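Local coordinates for protein Baccell_00875 (Bacteroides cellulosilyticus DSM 14838, PDB 5NO8) that probably acts as a polysaccharide lyase that removes the rhamnose caps of complex arabinogalactan proteins, cleaving the bond from L-rhamnose to glucuronic acid, at residues Y70-Y76 with V142-F148; N149-P153 with I592-D596; Y200-E204 with T214-I218. All blocks are in the same frame, centred on the assembly; numbering follows the deposited sequence.

Interaction 1. Residues Y70-Y76 with V142-F148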
loop_
_atom_site.group_PDB
_atom_site.type_symbol
_atom_site.label_atom_id
_atom_site.label_comp_id
_atom_site.label_asym_id
_atom_site.label_seq_id
_atom_site.Cartn_x
_atom_site.Cartn_y
_atom_site.Cartn_z
ATOM N N TYR A 70 -21.613 11.463 -6.467
ATOM C CA TYR A 70 -20.295 10.849 -6.696
ATOM C C TYR A 70 -20.093 10.213 -8.064
ATOM O O TYR A 70 -19.070 9.554 -8.313
ATOM C CB TYR A 70 -20.021 9.789 -5.625
ATOM C CG TYR A 70 -19.762 10.349 -4.261
ATOM C CD1 TYR A 70 -18.680 11.215 -4.046
ATOM C CD2 TYR A 70 -20.525 9.983 -3.173
ATOM C CE1 TYR A 70 -18.415 11.727 -2.795
ATOM C CE2 TYR A 70 -20.261 10.492 -1.897
ATOM C CZ TYR A 70 -19.191 11.348 -1.724
ATOM O OH TYR A 70 -18.904 11.830 -0.494
ATOM N N GLY A 71 -21.040 10.412 -8.969
ATOM C CA GLY A 71 -20.904 9.903 -10.324
ATOM C C GLY A 71 -19.623 10.353 -11.018
ATOM O O GLY A 71 -19.190 11.487 -10.864
ATOM N N TRP A 72 -19.045 9.450 -11.791
ATOM C CA TRP A 72 -17.850 9.737 -12.595
ATOM C C TRP A 72 -18.080 10.961 -13.455
ATOM O O TRP A 72 -19.059 11.035 -14.242
ATOM C CB TRP A 72 -17.533 8.539 -13.491
ATOM C CG TRP A 72 -16.383 8.729 -14.388
ATOM C CD1 TRP A 72 -16.304 9.592 -15.439
ATOM C CD2 TRP A 72 -15.153 8.024 -14.361
ATOM N NE1 TRP A 72 -15.098 9.478 -16.062
ATOM C CE2 TRP A 72 -14.378 8.503 -15.431
ATOM C CE3 TRP A 72 -14.631 7.010 -13.552
ATOM C CZ2 TRP A 72 -13.084 8.055 -15.674
ATOM C CZ3 TRP A 72 -13.352 6.545 -13.821
ATOM C CH2 TRP A 72 -12.595 7.070 -14.856
ATOM N N GLY A 73 -17.193 11.944 -13.343
ATOM C CA GLY A 73 -17.321 13.138 -14.167
ATOM C C GLY A 73 -17.955 14.319 -13.472
ATOM O O GLY A 73 -17.862 15.456 -13.974
ATOM N N LEU A 74 -18.600 14.076 -12.335
ATOM C CA LEU A 74 -19.010 15.121 -11.447
ATOM C C LEU A 74 -17.798 15.553 -10.632
ATOM O O LEU A 74 -16.729 14.945 -10.718
ATOM C CB LEU A 74 -20.171 14.706 -10.562
ATOM C CG LEU A 74 -21.400 14.211 -11.344
ATOM C CD1 LEU A 74 -22.492 13.895 -10.342
ATOM C CD2 LEU A 74 -21.854 15.195 -12.420
ATOM N N GLY A 75 -17.936 16.641 -9.907
ATOM C CA GLY A 75 -16.774 17.148 -9.163
ATOM C C GLY A 75 -17.094 18.372 -8.373
ATOM O O GLY A 75 -18.264 18.677 -8.118
ATOM N N TYR A 76 -16.042 19.074 -7.977
ATOM C CA TYR A 76 -16.152 20.210 -7.086
ATOM C C TYR A 76 -14.953 21.131 -7.173
ATOM O O TYR A 76 -13.917 20.781 -7.716
ATOM C CB TYR A 76 -16.349 19.720 -5.627
ATOM C CG TYR A 76 -15.268 18.769 -5.154
ATOM C CD1 TYR A 76 -14.072 19.246 -4.652
ATOM C CD2 TYR A 76 -15.447 17.383 -5.216
ATOM C CE1 TYR A 76 -13.088 18.369 -4.224
ATOM C CE2 TYR A 76 -14.453 16.491 -4.811
ATOM C CZ TYR A 76 -13.281 17.002 -4.295
ATOM O OH TYR A 76 -12.304 16.147 -3.882
ATOM N N VAL A 142 -9.846 21.676 -6.687
ATOM C CA VAL A 142 -10.614 21.363 -7.890
ATOM C C VAL A 142 -10.418 19.862 -8.140
ATOM O O VAL A 142 -9.284 19.400 -8.208
ATOM C CB VAL A 142 -10.082 22.129 -9.118
ATOM C CG1 VAL A 142 -10.950 21.832 -10.349
ATOM C CG2 VAL A 142 -10.000 23.617 -8.819
ATOM N N ALA A 143 -11.510 19.111 -8.254
ATOM C CA ALA A 143 -11.393 17.656 -8.427
ATOM C C ALA A 143 -12.542 17.081 -9.221
ATOM O O ALA A 143 -13.623 17.637 -9.231
ATOM C CB ALA A 143 -11.263 16.950 -7.081
ATOM N N VAL A 144 -12.259 15.986 -9.934
ATOM C CA VAL A 144 -13.270 15.248 -10.668
ATOM C C VAL A 144 -13.388 13.884 -9.984
ATOM O O VAL A 144 -12.379 13.190 -9.755
ATOM C CB VAL A 144 -12.885 15.081 -12.144
ATOM C CG1 VAL A 144 -13.895 14.214 -12.905
ATOM C CG2 VAL A 144 -12.735 16.423 -12.817
ATOM N N TYR A 145 -14.615 13.470 -9.672
ATOM C CA TYR A 145 -14.828 12.121 -9.153
ATOM C C TYR A 145 -14.545 11.067 -10.219
ATOM O O TYR A 145 -15.008 11.179 -11.356
ATOM C CB TYR A 145 -16.255 11.947 -8.648
ATOM C CG TYR A 145 -16.601 12.789 -7.482
ATOM C CD1 TYR A 145 -15.942 12.631 -6.270
ATOM C CD2 TYR A 145 -17.605 13.734 -7.564
ATOM C CE1 TYR A 145 -16.268 13.404 -5.164
ATOM C CE2 TYR A 145 -17.948 14.501 -6.479
ATOM C CZ TYR A 145 -17.306 14.325 -5.268
ATOM O OH TYR A 145 -17.674 15.114 -4.195
ATOM N N THR A 146 -13.764 10.049 -9.833
ATOM C CA THR A 146 -13.442 8.906 -10.689
ATOM C C THR A 146 -13.624 7.675 -9.801
ATOM O O THR A 146 -12.642 7.125 -9.267
ATOM C CB THR A 146 -12.022 8.987 -11.289
ATOM O OG1 THR A 146 -11.066 9.050 -10.227
ATOM C CG2 THR A 146 -11.874 10.182 -12.226
ATOM N N PRO A 147 -14.882 7.262 -9.587
ATOM C CA PRO A 147 -15.184 6.250 -8.563
ATOM C C PRO A 147 -14.878 4.838 -9.040
ATOM O O PRO A 147 -15.776 4.029 -9.195
ATOM C CB PRO A 147 -16.664 6.474 -8.272
ATOM C CG PRO A 147 -17.202 7.013 -9.553
ATOM C CD PRO A 147 -16.107 7.860 -10.134
ATOM N N PHE A 148 -13.593 4.562 -9.239
ATOM C CA PHE A 148 -13.120 3.218 -9.640
ATOM C C PHE A 148 -13.593 2.194 -8.607
ATOM O O PHE A 148 -13.622 2.475 -7.389
ATOM C CB PHE A 148 -11.593 3.162 -9.764
ATOM C CG PHE A 148 -11.034 3.939 -10.916
ATOM C CD1 PHE A 148 -10.981 3.386 -12.189
ATOM C CD2 PHE A 148 -10.518 5.219 -10.717
ATOM C CE1 PHE A 148 -10.450 4.100 -13.264
ATOM C CE2 PHE A 148 -10.006 5.942 -11.782
ATOM C CZ PHE A 148 -9.975 5.387 -13.049
#
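One face of the Y145 ring receives the edge of Y70: Y70 CD1 stands 3.4 Å from Y145 CE1, and the planes, 79° apart, make a T-shaped pair. Y76 meets the same phenol obliquely, its CD2 3.3 Å from Y145 OH, completing a three-tyrosine cluster. A143 O lies over one face of the Y76 ring, and A143 CB touches Y76 CZ at 3.4 Å; chi1 of 55°, with CG between the backbone N and carbonyl carbon, folds the ring there. At the other end the W72 indole carries T146 CB over one face of its six-membered ring, a CH-pi contact 23° off the normal, while its CH2 edge points at the face of F148, 3.6 Å from CZ. P147 CD packs on W72 CB. At the Y76 end the backbones pair antiparallel, Y76 with A143 hydrogen-bonded and G75 with V144 not; beyond them Y145 N donates to L74 O (2.8 Å) and Y145 O accepts from G73 N, tying the type II turn from G71 to L74 to the strand. A CB on G75 would clash with A143 O. Replacing Y145 by an alanine would probably deprive the Y70 edge of its face and Y76 of its oblique neighbour, opening a gap between them. The polar ends of Y70, W72 and Y76 bond E204, E125 and E201 (Y76 OH also W203 NE1), consistent with carboxylates fixing how these rings are turned.

Interaction 2. Residues N149-P153 with I592-D596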
loop_
_atom_site.group_PDB
_atom_site.type_symbol
_atom_site.label_atom_id
_atom_site.label_comp_id
_atom_site.label_asym_id
_atom_site.label_seq_id
_atom_site.Cartn_x
_atom_site.Cartn_y
_atom_site.Cartn_z
ATOM N N ASN A 149 -13.941 0.998 -9.101
ATOM C CA ASN A 149 -14.603 -0.043 -8.298
ATOM C C ASN A 149 -13.575 -0.858 -7.513
ATOM O O ASN A 149 -13.316 -2.024 -7.820
ATOM C CB ASN A 149 -15.462 -0.916 -9.242
ATOM C CG ASN A 149 -16.589 -1.640 -8.537
ATOM O OD1 ASN A 149 -16.881 -1.401 -7.378
ATOM N ND2 ASN A 149 -17.247 -2.547 -9.275
ATOM N N ASP A 150 -12.945 -0.193 -6.547
ATOM C CA ASP A 150 -11.837 -0.731 -5.767
ATOM C C ASP A 150 -12.372 -0.940 -4.360
ATOM O O ASP A 150 -12.416 -0.026 -3.513
ATOM C CB ASP A 150 -10.637 0.227 -5.780
ATOM C CG ASP A 150 -9.372 -0.385 -5.171
ATOM O OD1 ASP A 150 -9.468 -1.301 -4.297
ATOM O OD2 ASP A 150 -8.256 0.043 -5.581
ATOM N N ASN A 151 -12.846 -2.155 -4.119
ATOM C CA ASN A 151 -13.410 -2.517 -2.831
ATOM C C ASN A 151 -13.448 -4.051 -2.717
ATOM O O ASN A 151 -13.161 -4.743 -3.687
ATOM C CB ASN A 151 -14.791 -1.869 -2.638
ATOM C CG ASN A 151 -15.684 -2.054 -3.837
ATOM O OD1 ASN A 151 -16.153 -3.161 -4.071
ATOM N ND2 ASN A 151 -15.904 -0.967 -4.624
ATOM N N TYR A 152 -13.755 -4.532 -1.520
ATOM C CA TYR A 152 -13.534 -5.909 -1.122
ATOM C C TYR A 152 -14.812 -6.544 -0.578
ATOM O O TYR A 152 -14.889 -6.833 0.612
ATOM C CB TYR A 152 -12.464 -5.958 -0.026
ATOM C CG TYR A 152 -11.092 -5.399 -0.376
ATOM C CD1 TYR A 152 -10.493 -5.653 -1.615
ATOM C CD2 TYR A 152 -10.353 -4.697 0.585
ATOM C CE1 TYR A 152 -9.211 -5.165 -1.915
ATOM C CE2 TYR A 152 -9.075 -4.223 0.304
ATOM C CZ TYR A 152 -8.510 -4.435 -0.935
ATOM O OH TYR A 152 -7.216 -3.946 -1.207
ATOM N N PRO A 153 -15.818 -6.762 -1.432
ATOM C CA PRO A 153 -17.061 -7.402 -0.937
ATOM C C PRO A 153 -16.829 -8.866 -0.526
ATOM O O PRO A 153 -17.294 -9.276 0.521
ATOM C CB PRO A 153 -18.011 -7.302 -2.137
ATOM C CG PRO A 153 -17.106 -7.203 -3.326
ATOM C CD PRO A 153 -15.900 -6.449 -2.869
ATOM N N ILE A 592 -1.364 -1.937 -2.276
ATOM C CA ILE A 592 -2.490 -1.162 -1.843
ATOM C C ILE A 592 -2.987 -1.713 -0.514
ATOM O O ILE A 592 -3.314 -2.890 -0.404
ATOM C CB ILE A 592 -3.652 -1.209 -2.843
ATOM C CG1 ILE A 592 -3.261 -0.557 -4.179
ATOM C CG2 ILE A 592 -4.886 -0.511 -2.242
ATOM C CD1 ILE A 592 -4.203 -0.922 -5.307
ATOM N N ARG A 593 -2.977 -0.849 0.486
ATOM C CA ARG A 593 -3.548 -1.083 1.809
ATOM C C ARG A 593 -4.126 0.260 2.236
ATOM O O ARG A 593 -3.591 1.318 1.884
ATOM C CB ARG A 593 -2.489 -1.577 2.796
ATOM C CG ARG A 593 -1.746 -2.822 2.323
ATOM C CD ARG A 593 -0.722 -3.383 3.326
ATOM N NE ARG A 593 -1.335 -3.583 4.630
ATOM C CZ ARG A 593 -2.112 -4.622 4.963
ATOM N NH1 ARG A 593 -2.311 -5.627 4.125
ATOM N NH2 ARG A 593 -2.682 -4.651 6.146
ATOM N N HIS A 594 -5.238 0.251 2.944
ATOM C CA HIS A 594 -5.987 1.500 3.160
ATOM C C HIS A 594 -6.861 1.551 4.415
ATOM O O HIS A 594 -7.809 2.333 4.496
ATOM C CB HIS A 594 -6.786 1.867 1.906
ATOM C CG HIS A 594 -7.779 0.826 1.475
ATOM N ND1 HIS A 594 -8.886 0.478 2.233
ATOM C CD2 HIS A 594 -7.826 0.062 0.365
ATOM C CE1 HIS A 594 -9.567 -0.454 1.593
ATOM N NE2 HIS A 594 -8.967 -0.703 0.444
ATOM N N TRP A 595 -6.485 0.801 5.442
ATOM C CA TRP A 595 -7.253 0.787 6.704
ATOM C C TRP A 595 -6.451 0.839 8.009
ATOM O O TRP A 595 -7.022 1.119 9.065
ATOM C CB TRP A 595 -8.165 -0.455 6.702
ATOM C CG TRP A 595 -7.400 -1.687 6.510
ATOM C CD1 TRP A 595 -6.808 -2.451 7.474
ATOM C CD2 TRP A 595 -7.093 -2.295 5.266
ATOM N NE1 TRP A 595 -6.153 -3.505 6.892
ATOM C CE2 TRP A 595 -6.292 -3.415 5.533
ATOM C CE3 TRP A 595 -7.411 -1.995 3.947
ATOM C CZ2 TRP A 595 -5.820 -4.237 4.527
ATOM C CZ3 TRP A 595 -6.931 -2.798 2.952
ATOM C CH2 TRP A 595 -6.133 -3.904 3.244
ATOM N N ASP A 596 -5.140 0.616 7.968
ATOM C CA ASP A 596 -4.399 0.448 9.220
ATOM C C ASP A 596 -4.208 1.728 10.007
ATOM O O ASP A 596 -3.999 1.664 11.216
ATOM C CB ASP A 596 -3.060 -0.256 8.968
ATOM C CG ASP A 596 -3.248 -1.697 8.585
ATOM O OD1 ASP A 596 -3.715 -2.444 9.475
ATOM O OD2 ASP A 596 -2.984 -2.078 7.410
HETATM O O HOH W 1 -10.267 -2.002 -1.800
HETATM O O HOH W 2 -4.960 -5.112 0.229
#
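I592 opens the second segment by facing D150 from the opposite direction, its CD1 4.2 Å from D150 OD2, a loose touch to a carboxylate oxygen whose strong partner is R215. The carbonyl of I592 is bridged to the first segment: one water donates to I592 O at 2.8 Å and bonds Y152 OH at 2.9 Å. R593 leaves the contact; its NH2 forms a salt bridge with D596 OD2, on the syn lone pair, and NH1 pairs with E541. H594 brings NE2 to 3.5 Å from Y152 CE2; the two rings are nearly parallel, 13° apart, yet slid so far that they barely overlap. A second water joins H594 NE2 (2.9 Å) to D150 OD1, to which it donates at 2.7 Å, and the same water sits over the centre of the Y152 ring. Neither segment has regular structure up to this point: the contact joins the loop leaving strand 137-145 of the beta-rich part to a loop among the helices, with water carrying its polar links. W595, at the N-cap position of helix 596-600, lays CE3 over the H594 ring and meets the edge of Y152 in plane, CZ3 to CE2 3.7 Å. Its CG lies between backbone N and carbonyl carbon (chi1 56°), folding the indole back over H594. R593 NH2, W595 NE1 and D596 OD1 bond a glycerol, probably from the crystallisation liquor.

Interaction 3. Residues Y200-E204 with T214-I218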
loop_
_atom_site.group_PDB
_atom_site.type_symbol
_atom_site.label_atom_id
_atom_site.label_comp_id
_atom_site.label_asym_id
_atom_site.label_seq_id
_atom_site.Cartn_x
_atom_site.Cartn_y
_atom_site.Cartn_z
ATOM N N TYR A 200 -4.757 13.110 -5.390
ATOM C CA TYR A 200 -6.107 12.587 -5.300
ATOM C C TYR A 200 -6.613 12.621 -3.868
ATOM O O TYR A 200 -5.847 12.710 -2.924
ATOM C CB TYR A 200 -6.210 11.182 -5.887
ATOM C CG TYR A 200 -5.520 10.100 -5.071
ATOM C CD1 TYR A 200 -4.164 9.870 -5.221
ATOM C CD2 TYR A 200 -6.228 9.313 -4.158
ATOM C CE1 TYR A 200 -3.528 8.876 -4.517
ATOM C CE2 TYR A 200 -5.596 8.302 -3.430
ATOM C CZ TYR A 200 -4.235 8.112 -3.601
ATOM O OH TYR A 200 -3.543 7.132 -2.918
ATOM N N GLU A 201 -7.929 12.544 -3.742
ATOM C CA GLU A 201 -8.591 12.506 -2.464
ATOM C C GLU A 201 -9.434 11.268 -2.374
ATOM O O GLU A 201 -9.799 10.675 -3.385
ATOM C CB GLU A 201 -9.503 13.707 -2.303
ATOM C CG GLU A 201 -8.754 15.001 -2.124
ATOM C CD GLU A 201 -9.684 16.195 -2.150
ATOM O OE1 GLU A 201 -10.308 16.458 -1.104
ATOM O OE2 GLU A 201 -9.814 16.839 -3.226
ATOM N N ILE A 202 -9.761 10.914 -1.144
ATOM C CA ILE A 202 -10.619 9.778 -0.863
ATOM C C ILE A 202 -11.819 10.318 -0.102
ATOM O O ILE A 202 -11.674 11.084 0.867
ATOM C CB ILE A 202 -9.895 8.689 -0.021
ATOM C CG1 ILE A 202 -8.757 8.042 -0.794
ATOM C CG2 ILE A 202 -10.863 7.599 0.462
ATOM C CD1 ILE A 202 -9.158 7.234 -1.993
ATOM N N TRP A 203 -13.004 9.882 -0.523
ATOM C CA TRP A 203 -14.251 10.227 0.146
ATOM C C TRP A 203 -14.972 8.961 0.610
ATOM O O TRP A 203 -14.758 7.892 0.046
ATOM C CB TRP A 203 -15.172 11.047 -0.786
ATOM C CG TRP A 203 -14.602 12.338 -1.180
ATOM C CD1 TRP A 203 -13.904 12.613 -2.311
ATOM C CD2 TRP A 203 -14.638 13.532 -0.431
ATOM N NE1 TRP A 203 -13.525 13.930 -2.322
ATOM C CE2 TRP A 203 -13.946 14.515 -1.170
ATOM C CE3 TRP A 203 -15.206 13.881 0.796
ATOM C CZ2 TRP A 203 -13.809 15.834 -0.723
ATOM C CZ3 TRP A 203 -15.041 15.155 1.257
ATOM C CH2 TRP A 203 -14.358 16.131 0.493
ATOM N N GLU A 204 -15.803 9.118 1.645
ATOM C CA GLU A 204 -16.692 8.056 2.178
ATOM C C GLU A 204 -15.958 6.868 2.831
ATOM O O GLU A 204 -16.170 5.683 2.504
ATOM C CB GLU A 204 -17.675 7.582 1.119
ATOM C CG GLU A 204 -18.537 8.683 0.527
ATOM C CD GLU A 204 -19.463 9.314 1.559
ATOM O OE1 GLU A 204 -19.843 8.618 2.520
ATOM O OE2 GLU A 204 -19.799 10.506 1.438
ATOM N N THR A 214 -13.686 -1.229 1.788
ATOM C CA THR A 214 -13.774 -0.417 0.603
ATOM C C THR A 214 -12.693 0.629 0.610
ATOM O O THR A 214 -12.394 1.147 1.657
ATOM C CB THR A 214 -15.122 0.301 0.516
ATOM O OG1 THR A 214 -15.137 1.096 -0.668
ATOM C CG2 THR A 214 -15.405 1.207 1.722
ATOM N N ARG A 215 -12.173 0.952 -0.567
ATOM C CA ARG A 215 -11.194 2.003 -0.684
ATOM C C ARG A 215 -11.865 3.365 -0.629
ATOM O O ARG A 215 -11.204 4.385 -0.433
ATOM C CB ARG A 215 -10.399 1.845 -1.949
ATOM C CG ARG A 215 -9.115 2.652 -1.950
ATOM C CD ARG A 215 -8.155 2.109 -2.943
ATOM N NE ARG A 215 -6.982 2.959 -3.063
ATOM C CZ ARG A 215 -6.125 2.878 -4.064
ATOM N NH1 ARG A 215 -6.295 1.970 -5.047
ATOM N NH2 ARG A 215 -5.088 3.711 -4.093
ATOM N N GLY A 216 -13.185 3.393 -0.791
ATOM C CA GLY A 216 -13.919 4.623 -0.835
ATOM C C GLY A 216 -14.028 5.157 -2.257
ATOM O O GLY A 216 -13.887 4.419 -3.236
ATOM N N ILE A 217 -14.347 6.438 -2.348
ATOM C CA ILE A 217 -14.599 7.116 -3.614
ATOM C C ILE A 217 -13.414 8.009 -3.939
ATOM O O ILE A 217 -13.147 8.927 -3.209
ATOM C CB ILE A 217 -15.868 7.974 -3.567
ATOM C CG1 ILE A 217 -17.104 7.118 -3.223
ATOM C CG2 ILE A 217 -16.083 8.726 -4.887
ATOM C CD1 ILE A 217 -17.385 5.974 -4.157
ATOM N N ILE A 218 -12.765 7.738 -5.053
ATOM C CA ILE A 218 -11.568 8.490 -5.492
ATOM C C ILE A 218 -11.989 9.762 -6.232
ATOM O O ILE A 218 -12.879 9.718 -7.075
ATOM C CB ILE A 218 -10.694 7.611 -6.403
ATOM C CG1 ILE A 218 -10.131 6.419 -5.594
ATOM C CG2 ILE A 218 -9.586 8.421 -7.070
ATOM C CD1 ILE A 218 -9.810 5.200 -6.412
#
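This is an antiparallel strand pairing inside a mixed beta sheet, strand 199-203 against the start of strand 217-221, with nine residues between the two segments. W203 and I217 form the hydrogen-bonded pair: W203 N donates to I217 O at 2.9 Å, and I217 N returns a nearly straight bond (173°) to W203 O at 2.8 Å. I202 and I218 are the next, non-hydrogen-bonded pair, and their side chains lie side by side pointing the same way, CD1 of I202 3.8 Å from CG1 of I218. For I202, chi1 of -66° sets CG1 anti to the carbonyl carbon and puts the CG2 branch anti to the backbone N, 3.4 Å from R215 O. On the face of W203 and I217 the CB atoms meet at 4.2 Å, and the indole presents an edge to I217 O. G216 permits the entry into the strand, since a CB there would clash with W203 O and with the carbonyl before it; T214 OG1 accepts from G216 N, an ST turn. R215 runs extended from CG to NE toward Y200, their planes 87° apart; Y200 OH and R215 NH2 both bond D608, while R215 NH1 bonds T165 O and pairs with D150. In the sheet, strand 217-221 lies between 199-203 and 137-145, and strand 664-665 runs parallel to 199-203; strand 163-168, of a second sheet, packs against Y200, R215 and I218.

How the interactions relate
Interactions 1 and 3 share one sheet, in which strands 137-145 and 217-221 are neighbours, and their centres are 10 Å apart. Two short probable hydrogen bonds join them, Y70 OH to E204 OE2 at 2.5 Å and Y76 OH to E201 OE2 at 2.7 Å; Y145 CE1 packs on W203 CD1 at 3.8 Å and Y70 CD1 on I217 CG2 at 3.7 Å. Interaction 2 follows interaction 1 directly in sequence, yet their centres are 19 Å apart. Interaction 3 is nested in the loop that interaction 2 closes, and the two meet through D150 OD2 to R215 NH1 (2.8 Å) and H594 CE1 against T214 O (3.2 Å). The glycerol lies at interaction 2, about 3 Å from the W595 side chain (nearest atoms), and may mark a pocket.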